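Local coordinates for protein cysteine synthase 3 (Entamoeba histolytica, PDB 6KR5) that catalyses, as a pyridoxal-phosphate-dependent O-acetylserine sulfhydrylase, the formation of L-cysteine from O-acetyl-L-serine and sulfide, at residues K40-L45 against K290-V295; N174-W177 against E183-I186. All blocks are in the same frame, centred on the assembly; numbering follows the deposited sequence.

Interaction 1: residues K40-L45 against K290-V295; sequences KNTKIL and KEAGKV
Ile44 and Thr42 pack against the methyl of Ala292, bringing the start of strand 43-48 up to the C-terminal end of helix 279-292. This is helix-on-sheet packing in the larger, mixed-sheet domain of the fold-type II pyridoxal-phosphate enzymes, where strand 43-48 lies between strands 26-28 and 301-306. The tight part is apolar and small: Ala292 CB sits 3.8 Å from Ile44 CG1 and 4.0 Å from Ile44 CD1, so the methyl meets the CG1-CD1 branch and not CG2. Ile44 CG1, anti to the carbonyl carbon (chi1 -57°), is placed on the helix side, while chi2 of 96° turns CD1 aside so that it comes no nearer. Thr42 CG2 completes the patch, 4.1 Å from Ala292 CB. Ile38 and Ile302 also touch Ala292, which helps to bury so short a side chain.

At Thr42, the residue just before the strand, the contact turns polar on one side. No direct hydrogen bond joins the segments; a water spans the gap instead, giving a hydrogen to Ala292 O at 2.6 Å and lying 2.8 Å from Thr42 OG1, which Gly299 N also reaches. Exposed Lys43, its CB turned away from the helix, curls back so that NZ lies 2.9 Å from Asn41 O, 33° out of the carbonyl plane. Across the gap Glu291 is buried, its OE2 salt-bridged to Lys212. Lys294, bridged also to Glu253, reaches out as an extended chain, and its NZ meets Glu291 OE1 at 3.1 Å from above the carboxylate plane.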
loop_
_atom_site.group_PDB
_atom_site.type_symbol
_atom_site.label_atom_id
_atom_site.label_comp_id
_atom_site.label_asym_id
_atom_site.label_seq_id
_atom_site.Cartn_x
_atom_site.Cartn_y
_atom_site.Cartn_z
ATOM N N LYS B 40 -4.447 -4.237 -31.078
ATOM C CA LYS B 40 -5.358 -4.772 -30.072
ATOM C C LYS B 40 -4.932 -6.132 -29.531
ATOM O O LYS B 40 -5.375 -6.509 -28.441
ATOM C CB LYS B 40 -6.773 -4.870 -30.647
ATOM N N ASN B 41 -4.099 -6.882 -30.250
ATOM C CA ASN B 41 -3.668 -8.187 -29.761
ATOM C C ASN B 41 -2.379 -8.119 -28.951
ATOM O O ASN B 41 -1.941 -9.144 -28.423
ATOM C CB ASN B 41 -3.511 -9.179 -30.922
ATOM C CG ASN B 41 -2.461 -8.755 -31.926
ATOM O OD1 ASN B 41 -2.330 -7.574 -32.254
ATOM N ND2 ASN B 41 -1.713 -9.726 -32.437
ATOM N N THR B 42 -1.774 -6.942 -28.822
ATOM C CA THR B 42 -0.614 -6.778 -27.958
ATOM C C THR B 42 -1.075 -6.628 -26.512
ATOM O O THR B 42 -2.050 -5.926 -26.228
ATOM C CB THR B 42 0.192 -5.561 -28.410
ATOM O OG1 THR B 42 0.516 -5.706 -29.804
ATOM C CG2 THR B 42 1.478 -5.414 -27.594
ATOM N N LYS B 43 -0.387 -7.312 -25.592
ATOM C CA LYS B 43 -0.800 -7.367 -24.191
ATOM C C LYS B 43 0.235 -6.633 -23.353
ATOM O O LYS B 43 1.419 -6.974 -23.401
ATOM C CB LYS B 43 -0.941 -8.811 -23.709
ATOM C CG LYS B 43 -1.982 -9.635 -24.471
ATOM C CD LYS B 43 -1.334 -10.837 -25.151
ATOM C CE LYS B 43 -2.373 -11.805 -25.693
ATOM N NZ LYS B 43 -3.197 -11.209 -26.780
ATOM N N ILE B 44 -0.207 -5.640 -22.586
ATOM C CA ILE B 44 0.690 -4.827 -21.770
ATOM C C ILE B 44 0.271 -5.009 -20.319
ATOM O O ILE B 44 -0.824 -4.594 -19.923
ATOM C CB ILE B 44 0.674 -3.346 -22.176
ATOM C CG1 ILE B 44 1.032 -3.206 -23.661
ATOM C CG2 ILE B 44 1.690 -2.574 -21.345
ATOM C CD1 ILE B 44 -0.144 -3.122 -24.585
ATOM N N LEU B 45 1.138 -5.638 -19.529
ATOM C CA LEU B 45 0.829 -6.028 -18.161
ATOM C C LEU B 45 1.752 -5.296 -17.207
ATOM O O LEU B 45 2.946 -5.147 -17.494
ATOM C CB LEU B 45 0.998 -7.537 -17.963
ATOM C CG LEU B 45 0.339 -8.420 -19.017
ATOM C CD1 LEU B 45 0.691 -9.883 -18.717
ATOM C CD2 LEU B 45 -1.169 -8.188 -19.033
ATOM N N LYS B 290 5.674 2.706 -25.631
ATOM C CA LYS B 290 6.450 2.899 -26.856
ATOM C C LYS B 290 6.892 1.562 -27.422
ATOM O O LYS B 290 6.841 1.344 -28.641
ATOM C CB LYS B 290 7.652 3.800 -26.583
ATOM C CG LYS B 290 7.252 5.199 -26.185
ATOM C CD LYS B 290 8.454 6.109 -26.060
ATOM C CE LYS B 290 7.995 7.532 -25.823
ATOM N NZ LYS B 290 9.118 8.488 -25.640
ATOM N N GLU B 291 7.324 0.651 -26.553
ATOM C CA GLU B 291 7.677 -0.690 -27.004
ATOM C C GLU B 291 6.489 -1.370 -27.674
ATOM O O GLU B 291 6.636 -2.010 -28.724
ATOM C CB GLU B 291 8.177 -1.503 -25.811
ATOM C CG GLU B 291 8.905 -2.765 -26.189
ATOM C CD GLU B 291 10.294 -2.495 -26.732
ATOM O OE1 GLU B 291 10.842 -1.385 -26.516
ATOM O OE2 GLU B 291 10.836 -3.405 -27.386
ATOM N N ALA B 292 5.294 -1.215 -27.098
ATOM C CA ALA B 292 4.079 -1.820 -27.627
ATOM C C ALA B 292 3.654 -1.222 -28.962
ATOM O O ALA B 292 2.786 -1.795 -29.631
ATOM C CB ALA B 292 2.944 -1.673 -26.606
ATOM N N GLY B 293 4.225 -0.090 -29.356
ATOM C CA GLY B 293 3.927 0.520 -30.632
ATOM C C GLY B 293 4.820 0.104 -31.779
ATOM O O GLY B 293 4.568 0.511 -32.918
ATOM N N LYS B 294 5.853 -0.693 -31.524
ATOM C CA LYS B 294 6.776 -1.102 -32.575
ATOM C C LYS B 294 6.191 -2.259 -33.367
ATOM O O LYS B 294 5.551 -3.151 -32.807
ATOM C CB LYS B 294 8.122 -1.501 -31.976
ATOM C CG LYS B 294 8.777 -0.374 -31.187
ATOM C CD LYS B 294 10.104 -0.792 -30.587
ATOM C CE LYS B 294 10.747 0.373 -29.860
ATOM N NZ LYS B 294 11.964 -0.036 -29.122
ATOM N N VAL B 295 6.405 -2.232 -34.686
ATOM C CA VAL B 295 5.718 -3.188 -35.546
ATOM C C VAL B 295 6.157 -4.612 -35.238
ATOM O O VAL B 295 5.339 -5.539 -35.277
ATOM C CB VAL B 295 5.934 -2.834 -37.031
ATOM C CG1 VAL B 295 5.245 -3.855 -37.921
ATOM C CG2 VAL B 295 5.408 -1.442 -37.321
HETATM O O HOH W 1 1.335 -3.397 -31.063
#

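Interaction 2: residues N174-W177 against E183-I186; sequences NEIW and EVDI
Val184 meets two consecutive side chains of helix 169-179, Ile176 and Trp177. Ile176 offers its short branch: with CG2 anti to the backbone N (chi1 -66°), that methyl touches CB and both methyls of Val184. Ile176 CG2 lies 3.9 Å from Val184 CB, equally 3.9 Å from Val184 CG2, and 4.1 Å from Val184 CG1, and the two side chains cross at about a right angle. Val184 CG1, which stands between the backbone N and the carbonyl carbon, alone goes on to the indole, coming within 4.1 Å of Trp177 CE3.

The helix and the loop that leads into strand 186-190 thus close on each other over a short turn, an alpha-to-beta connection within the mixed-sheet domain. Thr180 helps to hold this turn, its OG1 hydrogen-bonding both to Ile176 O and to Val184 N. On the sheet side Val303 of strand 301-306 touches both Ile176 and Val184, and Val200 of helix 195-207 reaches Ile176.

Trp177 takes a less direct route. Its CB points away from the loop, yet with CG anti to the backbone N (chi1 -173°) and chi2 at -109° the six-membered ring swings back toward Val184. CG1 of the valine approaches that ring obliquely, and the long axes of the two side chains cross nearly perpendicular. Lys207 and Lys208 also touch the indole, which stays partly exposed.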
loop_
_atom_site.group_PDB
_atom_site.type_symbol
_atom_site.label_atom_id
_atom_site.label_comp_id
_atom_site.label_asym_id
_atom_site.label_seq_id
_atom_site.Cartn_x
_atom_site.Cartn_y
_atom_site.Cartn_z
ATOM N N ASN B 174 10.113 -15.526 -11.190
ATOM C CA ASN B 174 9.266 -16.713 -11.159
ATOM C C ASN B 174 7.793 -16.339 -11.167
ATOM O O ASN B 174 6.980 -16.998 -11.829
ATOM C CB ASN B 174 9.564 -17.572 -9.934
ATOM C CG ASN B 174 8.765 -18.864 -9.942
ATOM O OD1 ASN B 174 8.865 -19.647 -10.889
ATOM N ND2 ASN B 174 7.952 -19.082 -8.908
ATOM N N GLU B 175 7.429 -15.290 -10.424
ATOM C CA GLU B 175 6.051 -14.819 -10.442
ATOM C C GLU B 175 5.623 -14.417 -11.848
ATOM O O GLU B 175 4.512 -14.744 -12.277
ATOM C CB GLU B 175 5.887 -13.646 -9.478
ATOM C CG GLU B 175 6.064 -14.043 -8.022
ATOM C CD GLU B 175 6.372 -12.865 -7.122
ATOM O OE1 GLU B 175 5.893 -11.751 -7.421
ATOM O OE2 GLU B 175 7.074 -13.058 -6.111
ATOM N N ILE B 176 6.478 -13.695 -12.576
ATOM C CA ILE B 176 6.141 -13.335 -13.955
ATOM C C ILE B 176 6.024 -14.583 -14.817
ATOM O O ILE B 176 5.100 -14.712 -15.632
ATOM C CB ILE B 176 7.181 -12.359 -14.530
ATOM C CG1 ILE B 176 7.120 -11.027 -13.773
ATOM C CG2 ILE B 176 6.935 -12.149 -16.030
ATOM C CD1 ILE B 176 8.354 -10.177 -13.965
ATOM N N TRP B 177 6.962 -15.517 -14.652
ATOM C CA TRP B 177 6.931 -16.745 -15.438
ATOM C C TRP B 177 5.637 -17.509 -15.201
ATOM O O TRP B 177 4.957 -17.916 -16.149
ATOM C CB TRP B 177 8.138 -17.610 -15.098
ATOM C CG TRP B 177 8.233 -18.804 -15.990
ATOM C CD1 TRP B 177 8.007 -20.105 -15.645
ATOM C CD2 TRP B 177 8.541 -18.799 -17.385
ATOM N NE1 TRP B 177 8.176 -20.920 -16.749
ATOM C CE2 TRP B 177 8.508 -20.137 -17.826
ATOM C CE3 TRP B 177 8.862 -17.793 -18.304
ATOM C CZ2 TRP B 177 8.780 -20.492 -19.149
ATOM C CZ3 TRP B 177 9.123 -18.144 -19.616
ATOM C CH2 TRP B 177 9.082 -19.485 -20.026
ATOM N N GLU B 183 4.405 -16.904 -21.232
ATOM C CA GLU B 183 4.145 -16.097 -22.421
ATOM C C GLU B 183 4.928 -14.788 -22.455
ATOM O O GLU B 183 4.966 -14.151 -23.514
ATOM C CB GLU B 183 2.648 -15.778 -22.539
ATOM C CG GLU B 183 1.735 -16.999 -22.696
ATOM C CD GLU B 183 1.953 -17.731 -24.003
ATOM O OE1 GLU B 183 2.339 -17.072 -24.993
ATOM O OE2 GLU B 183 1.739 -18.963 -24.041
ATOM N N VAL B 184 5.542 -14.376 -21.338
ATOM C CA VAL B 184 6.236 -13.088 -21.272
ATOM C C VAL B 184 7.243 -12.982 -22.408
ATOM O O VAL B 184 8.053 -13.887 -22.632
ATOM C CB VAL B 184 6.903 -12.904 -19.888
ATOM C CG1 VAL B 184 7.819 -14.075 -19.537
ATOM C CG2 VAL B 184 7.669 -11.575 -19.817
ATOM N N ASP B 185 7.197 -11.864 -23.126
ATOM C CA ASP B 185 8.084 -11.623 -24.258
ATOM C C ASP B 185 9.086 -10.511 -24.011
ATOM O O ASP B 185 10.208 -10.580 -24.507
ATOM C CB ASP B 185 7.278 -11.265 -25.509
ATOM C CG ASP B 185 6.541 -12.450 -26.095
ATOM O OD1 ASP B 185 7.190 -13.492 -26.342
ATOM O OD2 ASP B 185 5.315 -12.334 -26.320
ATOM N N ILE B 186 8.676 -9.464 -23.303
ATOM C CA ILE B 186 9.514 -8.297 -23.047
ATOM C C ILE B 186 9.326 -7.948 -21.581
ATOM O O ILE B 186 8.203 -8.015 -21.077
ATOM C CB ILE B 186 9.128 -7.106 -23.954
ATOM C CG1 ILE B 186 9.095 -7.533 -25.429
ATOM C CG2 ILE B 186 10.086 -5.934 -23.751
ATOM C CD1 ILE B 186 8.660 -6.452 -26.370
#

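How the interactions relate
From the N terminus, the chain enters strand 43-48 through residues 40-45, and residues 290-295 come back against them, so interaction 1 closes a loop with 244 residues between its segments. Interaction 2 falls wholly within that span and closes a very short one: five residues separate 174-177 from 183-186. The two are therefore nested and do not cross. Interaction 1 ties strand 43-48 to the end of helix 279-292, whereas interaction 2 joins helix 169-179 to the approach to strand 186-190. Their centres lie 15 Å apart, and they meet directly where Glu291 CG packs 3.7 Å from Ile186 CD1. Strand 301-306, between strands 43-48 and 186-190, borders both.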